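PDB 3TAW: hypothetical glycoside hydrolase from Parabacteroides distasonis, which is of uncharacterised function but is a glycoside hydrolase-like protein with a five-bladed beta-propeller fold. Local coordinates for residues Pro161-Ala166 with Tyr199-Gly204; Asp310-Gly315 with Phe344-Val349. One frame throughout, in Å; residues are numbered along the deposited sequence. Where two conformers were deposited one is given.

Contact 1 of 2, residues Pro161-Ala166 with Tyr199-Gly204. With EDO (1,2-ethanediol), chain K; EDO (1,2-ethanediol), chain L.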
loop_
_atom_site.group_PDB
_atom_site.type_symbol
_atom_site.label_atom_id
_atom_site.label_comp_id
_atom_site.label_asym_id
_atom_site.label_seq_id
_atom_site.Cartn_x
_atom_site.Cartn_y
_atom_site.Cartn_z
ATOM N N PRO A 161 2.248 5.805 -15.693
ATOM C CA PRO A 161 1.271 4.779 -15.340
ATOM C C PRO A 161 1.710 3.366 -15.683
ATOM O O PRO A 161 2.284 3.125 -16.758
ATOM C CB PRO A 161 0.038 5.175 -16.172
ATOM C CG PRO A 161 0.183 6.674 -16.339
ATOM C CD PRO A 161 1.649 6.889 -16.498
ATOM N N ALA A 162 1.448 2.435 -14.765
ATOM C CA ALA A 162 1.847 1.041 -14.923
ATOM C C ALA A 162 1.191 0.383 -16.141
ATOM O O ALA A 162 1.779 -0.525 -16.746
ATOM C CB ALA A 162 1.505 0.264 -13.671
ATOM N N PHE A 163 -0.019 0.834 -16.481
ATOM C CA PHE A 163 -0.788 0.224 -17.589
ATOM C C PHE A 163 -0.921 1.151 -18.809
ATOM O O PHE A 163 -1.860 1.007 -19.625
ATOM C CB PHE A 163 -2.186 -0.195 -17.103
ATOM C CG PHE A 163 -2.190 -0.995 -15.812
ATOM C CD1 PHE A 163 -1.255 -1.993 -15.574
ATOM C CD2 PHE A 163 -3.163 -0.780 -14.852
ATOM C CE1 PHE A 163 -1.284 -2.731 -14.396
ATOM C CE2 PHE A 163 -3.182 -1.514 -13.654
ATOM C CZ PHE A 163 -2.252 -2.477 -13.432
ATOM N N GLU A 164 0.018 2.087 -18.951
ATOM C CA GLU A 164 -0.013 3.042 -20.069
ATOM C C GLU A 164 0.016 2.305 -21.402
ATOM O O GLU A 164 -0.771 2.608 -22.306
ATOM C CB GLU A 164 1.169 4.022 -19.983
ATOM C CG GLU A 164 1.127 5.167 -21.028
ATOM C CD GLU A 164 0.021 6.187 -20.789
ATOM O OE1 GLU A 164 -0.486 6.303 -19.648
ATOM O OE2 GLU A 164 -0.328 6.928 -21.744
ATOM N N LYS A 165 0.920 1.336 -21.528
ATOM C CA LYS A 165 1.186 0.708 -22.830
ATOM C C LYS A 165 0.323 -0.522 -23.144
ATOM O O LYS A 165 0.008 -0.762 -24.315
ATOM C CB LYS A 165 2.669 0.317 -22.953
ATOM C CG LYS A 165 3.635 1.496 -22.872
ATOM C CD LYS A 165 5.018 1.113 -23.431
ATOM C CE LYS A 165 6.032 2.227 -23.281
ATOM N NZ LYS A 165 6.389 2.467 -21.846
ATOM N N ALA A 166 -0.009 -1.302 -22.115
ATOM C CA ALA A 166 -0.624 -2.637 -22.273
ATOM C C ALA A 166 -1.839 -2.616 -23.181
ATOM O O ALA A 166 -2.708 -1.759 -23.049
ATOM C CB ALA A 166 -1.017 -3.221 -20.911
ATOM N N TYR A 199 7.779 -10.799 -13.437
ATOM C CA TYR A 199 7.421 -10.048 -12.238
ATOM C C TYR A 199 5.909 -10.093 -12.135
ATOM O O TYR A 199 5.211 -10.155 -13.150
ATOM C CB TYR A 199 7.926 -8.625 -12.322
ATOM C CG TYR A 199 9.429 -8.578 -12.382
ATOM C CD1 TYR A 199 10.188 -8.907 -11.274
ATOM C CD2 TYR A 199 10.091 -8.234 -13.550
ATOM C CE1 TYR A 199 11.560 -8.875 -11.308
ATOM C CE2 TYR A 199 11.490 -8.213 -13.594
ATOM C CZ TYR A 199 12.208 -8.533 -12.462
ATOM O OH TYR A 199 13.599 -8.506 -12.462
ATOM N N PHE A 200 5.397 -10.065 -10.914
ATOM C CA PHE A 200 3.968 -10.261 -10.696
ATOM C C PHE A 200 3.469 -9.324 -9.615
ATOM O O PHE A 200 4.149 -9.100 -8.632
ATOM C CB PHE A 200 3.689 -11.718 -10.269
ATOM C CG PHE A 200 2.245 -12.141 -10.407
ATOM C CD1 PHE A 200 1.346 -11.911 -9.392
ATOM C CD2 PHE A 200 1.796 -12.794 -11.548
ATOM C CE1 PHE A 200 0.011 -12.296 -9.509
ATOM C CE2 PHE A 200 0.461 -13.171 -11.671
ATOM C CZ PHE A 200 -0.422 -12.930 -10.657
HETATM N N MSE A 201 2.272 -8.775 -9.802
HETATM C CA MSE A 201 1.635 -8.062 -8.712
HETATM C C MSE A 201 0.144 -8.335 -8.663
HETATM O O MSE A 201 -0.483 -8.684 -9.673
HETATM C CB MSE A 201 1.915 -6.553 -8.786
HETATM C CG MSE A 201 1.362 -5.884 -10.003
HETATM SE SE MSE A 201 1.845 -4.004 -10.087
HETATM C CE MSE A 201 0.565 -3.542 -11.458
ATOM N N TYR A 202 -0.386 -8.232 -7.447
ATOM C CA TYR A 202 -1.822 -8.158 -7.196
ATOM C C TYR A 202 -2.128 -6.676 -7.095
ATOM O O TYR A 202 -1.320 -5.900 -6.535
ATOM C CB TYR A 202 -2.201 -8.908 -5.900
ATOM C CG TYR A 202 -1.799 -10.349 -5.958
ATOM C CD1 TYR A 202 -0.530 -10.754 -5.547
ATOM C CD2 TYR A 202 -2.666 -11.315 -6.451
ATOM C CE1 TYR A 202 -0.137 -12.082 -5.630
ATOM C CE2 TYR A 202 -2.272 -12.656 -6.551
ATOM C CZ TYR A 202 -1.009 -13.028 -6.144
ATOM O OH TYR A 202 -0.585 -14.337 -6.218
ATOM N N TRP A 203 -3.243 -6.236 -7.657
ATOM C CA TRP A 203 -3.592 -4.824 -7.530
ATOM C C TRP A 203 -5.101 -4.643 -7.511
ATOM O O TRP A 203 -5.859 -5.526 -7.932
ATOM C CB TRP A 203 -2.920 -3.998 -8.650
ATOM C CG TRP A 203 -3.505 -4.285 -9.996
ATOM C CD1 TRP A 203 -3.184 -5.313 -10.830
ATOM C CD2 TRP A 203 -4.577 -3.580 -10.615
ATOM N NE1 TRP A 203 -3.963 -5.269 -11.951
ATOM C CE2 TRP A 203 -4.834 -4.209 -11.846
ATOM C CE3 TRP A 203 -5.331 -2.465 -10.253
ATOM C CZ2 TRP A 203 -5.831 -3.772 -12.719
ATOM C CZ3 TRP A 203 -6.310 -2.022 -11.108
ATOM C CH2 TRP A 203 -6.569 -2.685 -12.334
ATOM N N GLY A 204 -5.535 -3.500 -7.006
ATOM C CA GLY A 204 -6.941 -3.128 -7.074
ATOM C C GLY A 204 -7.554 -2.736 -5.750
ATOM O O GLY A 204 -7.005 -3.017 -4.680
HETATM C C1 EDO K . -4.194 2.983 -15.687
HETATM O O1 EDO K . -4.873 3.747 -14.709
HETATM C C2 EDO K . -2.677 3.205 -15.756
HETATM O O2 EDO K . -1.881 2.496 -14.805
HETATM C C1 EDO L . -2.279 9.664 -19.278
HETATM O O1 EDO L . -1.280 8.783 -18.744
HETATM C C2 EDO L . -3.124 8.955 -20.327
HETATM O O2 EDO L . -2.344 8.562 -21.457
#

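Contact 2 of 2, residues Asp310-Gly315 with Phe344-Val349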
loop_
_atom_site.group_PDB
_atom_site.type_symbol
_atom_site.label_atom_id
_atom_site.label_comp_id
_atom_site.label_asym_id
_atom_site.label_seq_id
_atom_site.Cartn_x
_atom_site.Cartn_y
_atom_site.Cartn_z
ATOM N N ASP A 310 -8.941 4.807 19.462
ATOM C CA ASP A 310 -9.879 5.831 18.981
ATOM C C ASP A 310 -9.421 6.526 17.687
ATOM O O ASP A 310 -10.247 6.872 16.835
ATOM C CB ASP A 310 -10.229 6.851 20.090
ATOM C CG ASP A 310 -9.012 7.614 20.644
ATOM O OD1 ASP A 310 -7.853 7.286 20.343
ATOM O OD2 ASP A 310 -9.238 8.575 21.409
ATOM N N PHE A 311 -8.113 6.694 17.516
ATOM C CA PHE A 311 -7.580 7.322 16.298
ATOM C C PHE A 311 -7.539 6.394 15.071
ATOM O O PHE A 311 -7.238 6.843 13.964
ATOM C CB PHE A 311 -6.186 7.893 16.579
ATOM C CG PHE A 311 -5.225 6.893 17.132
ATOM C CD1 PHE A 311 -4.536 6.035 16.278
ATOM C CD2 PHE A 311 -4.975 6.822 18.487
ATOM C CE1 PHE A 311 -3.639 5.112 16.763
ATOM C CE2 PHE A 311 -4.056 5.877 18.992
ATOM C CZ PHE A 311 -3.392 5.029 18.118
ATOM N N GLU A 312 -7.826 5.106 15.290
ATOM C CA GLU A 312 -8.091 4.131 14.222
ATOM C C GLU A 312 -9.574 4.067 13.863
ATOM O O GLU A 312 -9.925 3.880 12.693
ATOM C CB GLU A 312 -7.620 2.725 14.637
ATOM C CG GLU A 312 -6.141 2.610 14.936
ATOM C CD GLU A 312 -5.732 1.316 15.602
ATOM O OE1 GLU A 312 -6.604 0.550 16.082
ATOM O OE2 GLU A 312 -4.510 1.039 15.641
ATOM N N LYS A 313 -10.430 4.246 14.864
ATOM C CA LYS A 313 -11.888 4.084 14.705
ATOM C C LYS A 313 -12.550 5.232 13.963
ATOM O O LYS A 313 -13.620 5.043 13.360
ATOM C CB LYS A 313 -12.576 3.882 16.060
ATOM C CG LYS A 313 -12.375 2.479 16.627
ATOM C CD LYS A 313 -13.000 2.346 17.997
ATOM C CE LYS A 313 -12.947 0.907 18.463
ATOM N NZ LYS A 313 -13.614 0.712 19.802
ATOM N N SER A 314 -11.939 6.418 14.019
ATOM C CA SER A 314 -12.490 7.600 13.359
ATOM C C SER A 314 -11.408 8.657 13.130
ATOM O O SER A 314 -10.504 8.817 13.940
ATOM C CB SER A 314 -13.644 8.172 14.187
ATOM O OG SER A 314 -14.333 9.209 13.502
ATOM N N GLY A 315 -11.500 9.358 12.008
ATOM C CA GLY A 315 -10.571 10.429 11.676
ATOM C C GLY A 315 -11.041 11.057 10.388
ATOM O O GLY A 315 -12.255 11.208 10.181
ATOM N N PHE A 344 -3.465 9.092 10.632
ATOM C CA PHE A 344 -2.193 8.807 11.304
ATOM C C PHE A 344 -1.535 7.547 10.732
ATOM O O PHE A 344 -2.170 6.789 9.996
ATOM C CB PHE A 344 -2.365 8.627 12.810
ATOM C CG PHE A 344 -3.038 9.803 13.493
ATOM C CD1 PHE A 344 -2.311 10.902 13.881
ATOM C CD2 PHE A 344 -4.405 9.793 13.739
ATOM C CE1 PHE A 344 -2.929 11.989 14.511
ATOM C CE2 PHE A 344 -5.024 10.888 14.354
ATOM C CZ PHE A 344 -4.277 11.971 14.736
ATOM N N VAL A 345 -0.258 7.362 11.072
ATOM C CA VAL A 345 0.429 6.098 10.845
ATOM C C VAL A 345 0.645 5.378 12.180
ATOM O O VAL A 345 1.092 5.987 13.161
ATOM C CB VAL A 345 1.770 6.295 10.147
ATOM C CG1 VAL A 345 2.504 4.932 10.006
ATOM C CG2 VAL A 345 1.554 6.970 8.776
ATOM N N ALA A 346 0.358 4.085 12.192
ATOM C CA ALA A 346 0.620 3.207 13.338
ATOM C C ALA A 346 1.424 1.971 12.922
ATOM O O ALA A 346 1.555 1.681 11.721
ATOM C CB ALA A 346 -0.698 2.789 14.040
ATOM N N VAL A 347 2.014 1.314 13.931
ATOM C CA VAL A 347 2.806 0.099 13.768
ATOM C C VAL A 347 2.234 -1.050 14.621
ATOM O O VAL A 347 1.742 -0.843 15.729
ATOM C CB VAL A 347 4.309 0.334 14.091
ATOM C CG1 VAL A 347 4.551 0.605 15.590
ATOM C CG2 VAL A 347 5.160 -0.833 13.578
ATOM N N ALA A 348 2.295 -2.259 14.082
ATOM C CA ALA A 348 2.084 -3.479 14.859
ATOM C C ALA A 348 3.259 -4.423 14.540
ATOM O O ALA A 348 3.839 -4.377 13.444
ATOM C CB ALA A 348 0.715 -4.138 14.530
ATOM N N VAL A 349 3.609 -5.264 15.504
ATOM C CA VAL A 349 4.838 -6.065 15.431
ATOM C C VAL A 349 4.479 -7.511 15.670
ATOM O O VAL A 349 3.611 -7.807 16.491
ATOM C CB VAL A 349 5.898 -5.553 16.432
ATOM C CG1 VAL A 349 7.231 -6.300 16.278
ATOM C CG2 VAL A 349 6.123 -4.057 16.227
#

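Contact 1 of 2, residues Pro161-Ala166 with Tyr199-Gly204
The first torsions of F163 and W203 bring their rings together from opposite directions, and M201 meets F163 from the strand side as well. In F163, CG stands beside the backbone N and anti to the carbonyl carbon (chi1 -49°), which sends the ring out of the turn; in W203, CG sits between the backbone N and the carbonyl carbon, and the indole leans across to meet it. The evidence for the pairing is a distance of 3.5 Å from F163 CZ to W203 CE2, with CZ above one face of the indole but displaced toward its rim. F163 CE2 follows at 3.6 Å from W203 CZ2. The centroids of the phenyl ring and the indole six-membered ring are 4.8 Å apart and the planes meet at 53°, an oblique approach. Beside the indole, the selenomethionine M201, modelled in two conformers, brings its methyl CE to 3.6 Å from F163 CE1 in one of them, a contact less certain for that reason.

M201 and W203 are two apart on strand 199-203 and point to the same side, while F163 belongs to the type I turn P161-E164, which starts at the last residue of strand 157-161, the outermost strand of an antiparallel four-stranded sheet. The contact therefore joins two successive sheets, consistent with neighbouring blades of a propeller. L145 of the first sheet and A211 of the second touch both F163 and M201.

At the turn, F163 N donates to O2 of the chain K 1,2-ethanediol at 3.0 Å (N-H...O angle 153°). The carboxylate of E164 accepts from both hydroxyls of the chain L ethanediol, O1 to OE1 at 2.8 Å and O2 to OE2 at 2.6 Å. Both glycols probably come from the crystallisation liquor.

Contact 2 of 2, residues Asp310-Gly315 with Phe344-Val349
Strand 344-350 is the last strand of the three-stranded antiparallel sheet 322-330/333-340/344-350, and the short helix 310-313, which precedes that sheet in the chain, packs against the start of strand 344-350 through F311 and F344. The alpha carbons of these two phenylalanines are 7.5 Å apart, the nearest pair between the segments. What touches is the methylene of F311 rather than its ring: CB comes to 3.9 Å from F344 CD2 and to the same distance from CE2, approaching the F344 ring obliquely. F311 CG lies between its backbone N and carbonyl carbon (chi1 55°), and the F311 side chain also touches N24 and P25; P25 also touches F344. Backbone hydrogen bonds between V345 and both V26 and I27 place this N-terminal stretch beside the strand, consistent with closure of a propeller by the two chain ends.

One helical residue further on, E312 OE2 approaches A346 CB at 4.5 Å. Its carboxylate is gripped by other groups: OE1 by T308 N, D309 N and a salt bridge to R19, OE2 by Y338 OH. No hydrogen bond crosses between the segments; the F311-F344 contact is apolar, and the carboxylate of the buried E312 is satisfied by partners outside them.

In the fold
Both segments of contact 1 come earlier in the chain than those of contact 2. Their centres are about 29 Å apart and their nearest atoms about 18 Å, so neither touches the other. They lie on opposite sides of the chain's centre, about 14 Å and 15 Å from it as measured from the contact centres, and involve different sheets: residues 161-166 and 199-204 connect two sheets, whereas residues 310-315 and 344-349 set a short helix against the last. The magnesium ion is bound at N355 and F356, only a few residues beyond strand 344-350 of contact 2. Two ethanediol molecules lie at contact 1.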